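Local coordinates for Blr3880 protein (Bradyrhizobium japonicum, PDB 2OOD) that probably catalyses the zinc-dependent hydrolytic deamination of guanine to xanthine and ammonia, a step of purine breakdown, at residues T64-R69 against F406-P411; K111-A116 against S142-E147; V292-C297 against M321-D326. One frame throughout, in Å; residues are numbered along the deposited sequence.

Interaction 1 of 3, residues T64-R69 against F406-P411; sequences THIKDR and FVALDP
Arg69 and Asp410 bring the two backbones closest, CA to CA 5.0 Å, just where the chain turns a corner at Asp68 and Arg69 and strand 406-409 has ended. No hydrogen bond crosses between the segments; Arg69 supplies most of the contact from its side. The Arg69 chain, bent at chi2 (-74°), passes its CD 3.3 Å from Leu409 O and lays the guanidinium flat against the carboxylate of Asp410. The two planes are only 2° apart, with Asp410 CG 3.6 Å above the guanidinium plane and displaced toward its rim, on the NH1 side. Arg69 NH1 and Asp410 OD1 are 3.8 Å apart, a long salt bridge in which no N-H points at the oxygen. Strand 62-67 is an edge strand of a four-stranded sheet, and strand 406-409 pairs with strands 70-81 and 453-458; chain parts from both ends thus meet in the small beta domain that flanks the barrel in amidohydrolases. The guanidinium is fixed in other directions: NH1 donates to Asp68 O (2.9 Å, 153°), from above that carbonyl plane, and NE forms a salt bridge with Asp454. Asp410 OD1 accepts from Asn412 N. Beside this polar stack, Ile66 sets CG2 against Ala408 CB at 3.7 Å.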
loop_
_atom_site.group_PDB
_atom_site.type_symbol
_atom_site.label_atom_id
_atom_site.label_comp_id
_atom_site.label_asym_id
_atom_site.label_seq_id
_atom_site.Cartn_x
_atom_site.Cartn_y
_atom_site.Cartn_z
ATOM N N THR A 64 5.182 27.971 -21.352
ATOM C CA THR A 64 5.973 26.771 -21.090
ATOM C C THR A 64 5.018 25.606 -21.337
ATOM O O THR A 64 3.996 25.487 -20.670
ATOM C CB THR A 64 6.451 26.725 -19.629
ATOM O OG1 THR A 64 7.269 27.871 -19.358
ATOM C CG2 THR A 64 7.245 25.451 -19.368
ATOM N N HIS A 65 5.341 24.752 -22.297
ATOM C CA HIS A 65 4.457 23.638 -22.610
ATOM C C HIS A 65 4.844 22.315 -21.949
ATOM O O HIS A 65 5.785 21.643 -22.394
ATOM C CB HIS A 65 4.386 23.440 -24.132
ATOM C CG HIS A 65 3.208 22.631 -24.591
ATOM N ND1 HIS A 65 3.121 22.098 -25.860
ATOM C CD2 HIS A 65 2.066 22.272 -23.955
ATOM C CE1 HIS A 65 1.980 21.444 -25.987
ATOM N NE2 HIS A 65 1.320 21.533 -24.845
ATOM N N ILE A 66 4.119 21.955 -20.886
ATOM C CA ILE A 66 4.347 20.688 -20.192
ATOM C C ILE A 66 3.597 19.678 -21.058
ATOM O O ILE A 66 2.378 19.593 -20.993
ATOM C CB ILE A 66 3.696 20.645 -18.787
ATOM C CG1 ILE A 66 3.976 21.932 -18.009
ATOM C CG2 ILE A 66 4.226 19.439 -18.015
ATOM C CD1 ILE A 66 5.373 22.051 -17.520
ATOM N N LYS A 67 4.307 18.916 -21.874
ATOM C CA LYS A 67 3.629 17.957 -22.736
ATOM C C LYS A 67 3.386 16.580 -22.114
ATOM O O LYS A 67 4.054 16.194 -21.159
ATOM C CB LYS A 67 4.412 17.799 -24.041
ATOM C CG LYS A 67 4.453 19.061 -24.892
ATOM C CD LYS A 67 5.257 18.832 -26.168
ATOM C CE LYS A 67 5.261 20.074 -27.056
ATOM N NZ LYS A 67 5.873 19.807 -28.402
ATOM N N ASP A 68 2.412 15.857 -22.662
ATOM C CA ASP A 68 2.058 14.509 -22.218
ATOM C C ASP A 68 1.928 14.275 -20.720
ATOM O O ASP A 68 2.365 13.239 -20.211
ATOM C CB ASP A 68 3.053 13.500 -22.778
ATOM C CG ASP A 68 3.132 13.548 -24.287
ATOM O OD1 ASP A 68 2.059 13.544 -24.935
ATOM O OD2 ASP A 68 4.263 13.588 -24.825
ATOM N N ARG A 69 1.319 15.216 -20.014
ATOM C CA ARG A 69 1.141 15.067 -18.582
ATOM C C ARG A 69 -0.254 15.545 -18.213
ATOM O O ARG A 69 -0.965 16.128 -19.036
ATOM C CB ARG A 69 2.171 15.916 -17.831
ATOM C CG ARG A 69 3.616 15.583 -18.133
ATOM C CD ARG A 69 4.033 14.284 -17.475
ATOM N NE ARG A 69 5.447 13.974 -17.683
ATOM C CZ ARG A 69 5.921 13.193 -18.651
ATOM N NH1 ARG A 69 5.098 12.624 -19.525
ATOM N NH2 ARG A 69 7.227 12.970 -18.731
ATOM N N PHE A 406 1.582 23.504 -8.373
ATOM C CA PHE A 406 0.998 22.442 -9.174
ATOM C C PHE A 406 1.945 21.300 -9.472
ATOM O O PHE A 406 3.151 21.407 -9.263
ATOM C CB PHE A 406 0.401 23.006 -10.471
ATOM C CG PHE A 406 1.361 23.817 -11.298
ATOM C CD1 PHE A 406 2.072 23.232 -12.343
ATOM C CD2 PHE A 406 1.557 25.173 -11.035
ATOM C CE1 PHE A 406 2.963 23.990 -13.113
ATOM C CE2 PHE A 406 2.448 25.929 -11.802
ATOM C CZ PHE A 406 3.147 25.333 -12.838
ATOM N N VAL A 407 1.380 20.201 -9.954
ATOM C CA VAL A 407 2.151 19.007 -10.250
ATOM C C VAL A 407 1.841 18.458 -11.630
ATOM O O VAL A 407 0.690 18.416 -12.052
ATOM C CB VAL A 407 1.857 17.894 -9.201
ATOM C CG1 VAL A 407 2.478 16.583 -9.630
ATOM C CG2 VAL A 407 2.399 18.297 -7.841
ATOM N N ALA A 408 2.877 18.043 -12.341
ATOM C CA ALA A 408 2.685 17.462 -13.653
ATOM C C ALA A 408 2.776 15.955 -13.460
ATOM O O ALA A 408 3.846 15.423 -13.156
ATOM C CB ALA A 408 3.758 17.946 -14.608
ATOM N N LEU A 409 1.643 15.275 -13.619
ATOM C CA LEU A 409 1.578 13.828 -13.454
ATOM C C LEU A 409 1.813 13.091 -14.758
ATOM O O LEU A 409 1.304 13.484 -15.808
ATOM C CB LEU A 409 0.210 13.410 -12.903
ATOM C CG LEU A 409 -0.210 13.843 -11.498
ATOM C CD1 LEU A 409 -1.621 13.379 -11.257
ATOM C CD2 LEU A 409 0.722 13.263 -10.448
ATOM N N ASP A 410 2.596 12.022 -14.687
ATOM C CA ASP A 410 2.857 11.198 -15.854
ATOM C C ASP A 410 2.031 9.943 -15.627
ATOM O O ASP A 410 2.442 9.042 -14.900
ATOM C CB ASP A 410 4.338 10.841 -15.949
ATOM C CG ASP A 410 4.639 9.926 -17.123
ATOM O OD1 ASP A 410 3.691 9.546 -17.845
ATOM O OD2 ASP A 410 5.820 9.584 -17.323
ATOM N N PRO A 411 0.845 9.870 -16.248
ATOM C CA PRO A 411 -0.023 8.700 -16.077
ATOM C C PRO A 411 0.617 7.344 -16.357
ATOM O O PRO A 411 0.079 6.318 -15.959
ATOM C CB PRO A 411 -1.209 9.006 -16.997
ATOM C CG PRO A 411 -0.631 9.923 -18.026
ATOM C CD PRO A 411 0.275 10.811 -17.226
#

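Interaction 2 of 3, residues K111-A116 against S142-E147; sequences KDRNYA and SPVATE
Glu147 OE1 is gripped by both terminal nitrogens of Arg113, 2.9 Å from NH2 and 3.0 Å from NH1. The guanidinium meets it end-on, nearly along the C-O direction of the acid and close to its own plane; the carboxylate is turned only 15° from that plane. Arg113 leaves its helix with CG trans to N (chi1 -169°) and bends at chi3 (-63°), which carries the charged end across Val144 to the acid. Val144 CG1 lies over one guanidinium face, 3.8 Å above its plane, and also reaches Ala116 CB at 3.9 Å, while Val144 CG2 rests on Lys111 O. Two barrel-flanking helices, 113-129 and 143-156, meet here by their N-terminal turns, each with a side-chain N-cap: Asp112 OD2 accepts from Tyr115 N at 3.0 Å, Ser142 OG from Val144 N at 3.2 Å. A leucine in place of Arg113 would probably leave Glu147 OE1 without both of its donors here and Val144 CG1 without its flat cover. Arg188 also bridges Glu147 OE2, and Glu148 bridges Arg113 NH1, so the charges form a chain in which each acid and base is likely to steady its neighbour's ionised form.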
loop_
_atom_site.group_PDB
_atom_site.type_symbol
_atom_site.label_atom_id
_atom_site.label_comp_id
_atom_site.label_asym_id
_atom_site.label_seq_id
_atom_site.Cartn_x
_atom_site.Cartn_y
_atom_site.Cartn_z
ATOM N N LYS A 111 16.917 18.774 18.703
ATOM C CA LYS A 111 17.252 19.807 19.686
ATOM C C LYS A 111 18.467 20.512 19.091
ATOM O O LYS A 111 18.628 21.731 19.210
ATOM C CB LYS A 111 17.668 19.173 21.015
ATOM C CG LYS A 111 16.683 19.300 22.149
ATOM C CD LYS A 111 17.315 18.780 23.439
ATOM C CE LYS A 111 16.347 18.886 24.618
ATOM N NZ LYS A 111 16.852 18.170 25.853
ATOM N N ASP A 112 19.318 19.699 18.465
ATOM C CA ASP A 112 20.545 20.128 17.806
ATOM C C ASP A 112 20.150 20.800 16.487
ATOM O O ASP A 112 19.513 20.172 15.636
ATOM C CB ASP A 112 21.407 18.896 17.547
ATOM C CG ASP A 112 22.680 19.218 16.817
ATOM O OD1 ASP A 112 23.765 19.036 17.413
ATOM O OD2 ASP A 112 22.599 19.651 15.645
ATOM N N ARG A 113 20.529 22.065 16.309
ATOM C CA ARG A 113 20.145 22.799 15.106
ATOM C C ARG A 113 20.714 22.283 13.789
ATOM O O ARG A 113 20.104 22.477 12.736
ATOM C CB ARG A 113 20.476 24.277 15.262
ATOM C CG ARG A 113 19.880 25.137 14.176
ATOM C CD ARG A 113 20.248 26.584 14.392
ATOM N NE ARG A 113 19.713 27.114 15.645
ATOM C CZ ARG A 113 18.424 27.341 15.879
ATOM N NH1 ARG A 113 17.513 27.084 14.948
ATOM N NH2 ARG A 113 18.043 27.849 17.043
ATOM N N ASN A 114 21.871 21.632 13.829
ATOM C CA ASN A 114 22.455 21.098 12.604
ATOM C C ASN A 114 21.630 19.930 12.085
ATOM O O ASN A 114 21.339 19.844 10.888
ATOM C CB ASN A 114 23.897 20.647 12.839
ATOM C CG ASN A 114 24.849 21.816 12.991
ATOM O OD1 ASN A 114 25.048 22.600 12.058
ATOM N ND2 ASN A 114 25.435 21.948 14.176
ATOM N N TYR A 115 21.257 19.031 12.991
ATOM C CA TYR A 115 20.448 17.868 12.639
ATOM C C TYR A 115 19.079 18.348 12.170
ATOM O O TYR A 115 18.546 17.860 11.187
ATOM C CB TYR A 115 20.273 16.961 13.855
ATOM C CG TYR A 115 19.848 15.557 13.527
ATOM C CD1 TYR A 115 20.779 14.596 13.179
ATOM C CD2 TYR A 115 18.515 15.184 13.571
ATOM C CE1 TYR A 115 20.398 13.291 12.886
ATOM C CE2 TYR A 115 18.118 13.879 13.276
ATOM C CZ TYR A 115 19.068 12.936 12.937
ATOM O OH TYR A 115 18.697 11.627 12.668
ATOM N N ALA A 116 18.518 19.311 12.889
ATOM C CA ALA A 116 17.216 19.855 12.549
ATOM C C ALA A 116 17.243 20.438 11.147
ATOM O O ALA A 116 16.320 20.230 10.355
ATOM C CB ALA A 116 16.816 20.928 13.551
ATOM N N SER A 142 11.078 21.115 20.930
ATOM C CA SER A 142 12.114 22.147 20.900
ATOM C C SER A 142 11.852 23.162 19.794
ATOM O O SER A 142 11.628 22.792 18.649
ATOM C CB SER A 142 13.483 21.506 20.672
ATOM O OG SER A 142 14.407 22.459 20.165
ATOM N N PRO A 143 11.892 24.461 20.122
ATOM C CA PRO A 143 11.647 25.492 19.103
ATOM C C PRO A 143 12.579 25.411 17.885
ATOM O O PRO A 143 12.224 25.868 16.797
ATOM C CB PRO A 143 11.815 26.799 19.885
ATOM C CG PRO A 143 11.374 26.422 21.263
ATOM C CD PRO A 143 12.024 25.063 21.459
ATOM N N VAL A 144 13.759 24.825 18.073
ATOM C CA VAL A 144 14.747 24.684 17.001
ATOM C C VAL A 144 14.147 24.095 15.721
ATOM O O VAL A 144 14.143 24.741 14.670
ATOM C CB VAL A 144 15.922 23.784 17.454
ATOM C CG1 VAL A 144 16.924 23.613 16.330
ATOM C CG2 VAL A 144 16.591 24.387 18.667
ATOM N N ALA A 145 13.641 22.867 15.820
ATOM C CA ALA A 145 13.042 22.188 14.679
ATOM C C ALA A 145 11.994 23.060 13.989
ATOM O O ALA A 145 11.921 23.095 12.761
ATOM C CB ALA A 145 12.421 20.880 15.128
ATOM N N THR A 146 11.182 23.766 14.767
ATOM C CA THR A 146 10.161 24.630 14.183
ATOM C C THR A 146 10.763 25.820 13.436
ATOM O O THR A 146 10.288 26.190 12.358
ATOM C CB THR A 146 9.192 25.174 15.256
ATOM O OG1 THR A 146 8.445 24.088 15.815
ATOM C CG2 THR A 146 8.223 26.181 14.643
ATOM N N GLU A 147 11.802 26.422 14.008
ATOM C CA GLU A 147 12.445 27.571 13.378
ATOM C C GLU A 147 13.066 27.158 12.050
ATOM O O GLU A 147 12.844 27.808 11.028
ATOM C CB GLU A 147 13.522 28.159 14.291
ATOM C CG GLU A 147 13.008 28.637 15.635
ATOM C CD GLU A 147 14.131 28.939 16.614
ATOM O OE1 GLU A 147 15.247 28.423 16.395
ATOM O OE2 GLU A 147 13.898 29.672 17.604
#

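Interaction 3 of 3, residues V292-C297 against M321-D326. With ZN (zinc ion), chain B; GUN (guanine), chain C.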
loop_
_atom_site.group_PDB
_atom_site.type_symbol
_atom_site.label_atom_id
_atom_site.label_comp_id
_atom_site.label_asym_id
_atom_site.label_seq_id
_atom_site.Cartn_x
_atom_site.Cartn_y
_atom_site.Cartn_z
ATOM N N VAL A 292 -11.258 16.909 10.537
ATOM C CA VAL A 292 -10.557 15.688 10.902
ATOM C C VAL A 292 -9.607 15.353 9.753
ATOM O O VAL A 292 -9.876 15.698 8.602
ATOM C CB VAL A 292 -11.545 14.508 11.144
ATOM C CG1 VAL A 292 -12.288 14.176 9.874
ATOM C CG2 VAL A 292 -10.799 13.290 11.632
ATOM N N VAL A 293 -8.488 14.707 10.067
ATOM C CA VAL A 293 -7.518 14.348 9.047
ATOM C C VAL A 293 -7.405 12.837 8.947
ATOM O O VAL A 293 -6.932 12.178 9.869
ATOM C CB VAL A 293 -6.125 14.940 9.354
ATOM C CG1 VAL A 293 -5.189 14.667 8.199
ATOM C CG2 VAL A 293 -6.232 16.437 9.619
ATOM N N PHE A 294 -7.848 12.308 7.809
ATOM C CA PHE A 294 -7.845 10.875 7.514
ATOM C C PHE A 294 -6.467 10.406 7.052
ATOM O O PHE A 294 -6.040 10.720 5.946
ATOM C CB PHE A 294 -8.928 10.610 6.443
ATOM C CG PHE A 294 -8.958 9.201 5.896
ATOM C CD1 PHE A 294 -8.581 8.111 6.669
ATOM C CD2 PHE A 294 -9.448 8.967 4.615
ATOM C CE1 PHE A 294 -8.699 6.812 6.177
ATOM C CE2 PHE A 294 -9.571 7.671 4.114
ATOM C CZ PHE A 294 -9.196 6.597 4.899
ATOM N N CYS A 295 -5.782 9.649 7.902
ATOM C CA CYS A 295 -4.448 9.144 7.589
ATOM C C CYS A 295 -4.443 7.624 7.484
ATOM O O CYS A 295 -3.939 6.939 8.364
ATOM C CB CYS A 295 -3.467 9.577 8.681
ATOM S SG CYS A 295 -3.488 11.343 9.029
ATOM N N PRO A 296 -4.975 7.082 6.384
ATOM C CA PRO A 296 -5.056 5.641 6.142
ATOM C C PRO A 296 -3.775 4.818 6.222
ATOM O O PRO A 296 -3.787 3.738 6.803
ATOM C CB PRO A 296 -5.722 5.562 4.774
ATOM C CG PRO A 296 -5.273 6.799 4.113
ATOM C CD PRO A 296 -5.407 7.828 5.192
ATOM N N CYS A 297 -2.678 5.306 5.654
ATOM C CA CYS A 297 -1.422 4.554 5.698
ATOM C C CYS A 297 -0.978 4.298 7.123
ATOM O O CYS A 297 -0.512 3.211 7.455
ATOM C CB CYS A 297 -0.311 5.302 4.970
ATOM S SG CYS A 297 -0.509 5.381 3.202
HETATM N N MSE A 321 -12.576 17.859 6.052
HETATM C CA MSE A 321 -11.417 16.970 6.062
HETATM C C MSE A 321 -10.243 17.377 5.191
HETATM O O MSE A 321 -10.333 18.265 4.348
HETATM C CB MSE A 321 -11.813 15.578 5.583
HETATM C CG MSE A 321 -12.475 14.674 6.580
HETATM SE SE MSE A 321 -12.564 12.897 5.766
HETATM C CE MSE A 321 -14.033 13.205 4.506
ATOM N N SER A 322 -9.151 16.656 5.396
ATOM C CA SER A 322 -7.924 16.808 4.635
ATOM C C SER A 322 -7.310 15.434 4.834
ATOM O O SER A 322 -7.411 14.883 5.920
ATOM C CB SER A 322 -7.021 17.901 5.227
ATOM O OG SER A 322 -6.491 17.534 6.486
ATOM N N PHE A 323 -6.725 14.848 3.797
ATOM C CA PHE A 323 -6.114 13.535 3.954
ATOM C C PHE A 323 -4.713 13.729 4.490
ATOM O O PHE A 323 -4.155 14.817 4.387
ATOM C CB PHE A 323 -6.076 12.789 2.622
ATOM C CG PHE A 323 -7.401 12.200 2.223
ATOM C CD1 PHE A 323 -8.567 12.544 2.901
ATOM C CD2 PHE A 323 -7.490 11.308 1.166
ATOM C CE1 PHE A 323 -9.796 12.004 2.528
ATOM C CE2 PHE A 323 -8.718 10.765 0.790
ATOM C CZ PHE A 323 -9.868 11.118 1.476
ATOM N N GLY A 324 -4.130 12.687 5.062
ATOM C CA GLY A 324 -2.793 12.833 5.599
ATOM C C GLY A 324 -1.903 11.623 5.450
ATOM O O GLY A 324 -2.381 10.496 5.443
ATOM N N THR A 325 -0.604 11.855 5.324
ATOM C CA THR A 325 0.363 10.772 5.192
ATOM C C THR A 325 0.681 10.275 6.586
ATOM O O THR A 325 0.646 9.082 6.869
ATOM C CB THR A 325 1.690 11.256 4.552
ATOM O OG1 THR A 325 2.159 12.413 5.251
ATOM C CG2 THR A 325 1.492 11.591 3.085
ATOM N N ASP A 326 0.974 11.230 7.456
ATOM C CA ASP A 326 1.332 10.966 8.836
ATOM C C ASP A 326 2.670 10.244 8.902
ATOM O O ASP A 326 2.821 9.270 9.645
ATOM C CB ASP A 326 0.262 10.123 9.521
ATOM C CG ASP A 326 0.437 10.091 11.026
ATOM O OD1 ASP A 326 0.651 11.186 11.591
ATOM O OD2 ASP A 326 0.358 9.001 11.645
HETATM ZN ZN ZN B . 0.408 12.286 13.821
HETATM N N9 GUN C . 0.095 11.670 18.766
HETATM C C8 GUN C . 0.345 10.905 19.855
HETATM N N7 GUN C . 0.565 9.669 19.509
HETATM C C5 GUN C . 0.480 9.554 18.166
HETATM C C6 GUN C . 0.621 8.473 17.235
HETATM O O6 GUN C . 0.896 7.327 17.609
HETATM N N1 GUN C . 0.456 8.756 15.881
HETATM C C2 GUN C . 0.157 10.039 15.449
HETATM N N2 GUN C . 0.009 10.297 14.095
HETATM N N3 GUN C . 0.023 11.040 16.302
HETATM C C4 GUN C . 0.167 10.846 17.653
HETATM O O HOH W 1 -1.678 7.975 6.088
HETATM O O HOH W 2 1.975 10.402 13.103
#
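Phe294 turns the edge of its ring to the face of Phe323, a T-shaped pair with planes 82° apart and centroids 5.2 Å apart. The two side chains leave their strands side by side and point the same way; Phe294 CD2 is the atom that meets the other ring, 3.7 Å from Phe323 CE1. A chi1 of 173° swings the Phe294 ring beside its carbonyl carbon, where one face meets Pro296 CD, and Phe307 stacks with it. On the same side of the sheet, selenomethionine Met321 lies alongside Val292, CG next to CG1, and its selenium SE sits 4.3 Å from Phe294 CB. The opposite side holds Val293, whose two methyl groups both lie against Ser322 OG, CG2 the nearer, and this side faces His79. Strands 291-294 and 320-323 run parallel, their short segments inclined by 28°, and are the last two strands of the TIM barrel of the amidohydrolases, whose metal site lies at the C-terminal ends of the strands. Gly324 N donates to Phe294 O at 2.9 Å and Phe294 N to Ser322 O, whereas the bond from Ser322 N to Val292 O is weak. Beyond the strands, Cys295 SG packs on Gly324 CA at 3.8 Å, and water 1 donates to Gly324 O and Thr325 O and accepts, weakly, from Cys297 N, so linking the two segments. Cys295 CB also touches Asp326 CB at 3.9 Å, behind a carboxylate that reaches the active site. Asp326 OD1 binds the zinc ion at 2.5 Å, with His79, His81 and His234; guanine N2, at 2.0 Å from the metal, and water 2 complete its shell. The other oxygen, Asp326 OD2, is held by Ser298 OG and, weakly, by His273.

How the interactions relate
Interaction 3 is the core contact, fully buried near the centre of the chain, where two barrel strands join by backbone bonds and aromatic packing and lead into the zinc site. Interactions 1 and 2 lie nearer the surface, only partly buried, and each relies on an arginine and an acid: stacked face to face in interaction 1, met end-on in the plane in interaction 2. Interaction 2 joins helices on the outside of the barrel, about 25 Å from interaction 3 between centres. Interaction 1 belongs to the flanking beta domain, about 26 Å from interaction 3, yet strand 70-81, which borders 406-409, runs on into the barrel and carries His79 and His81 to the metal.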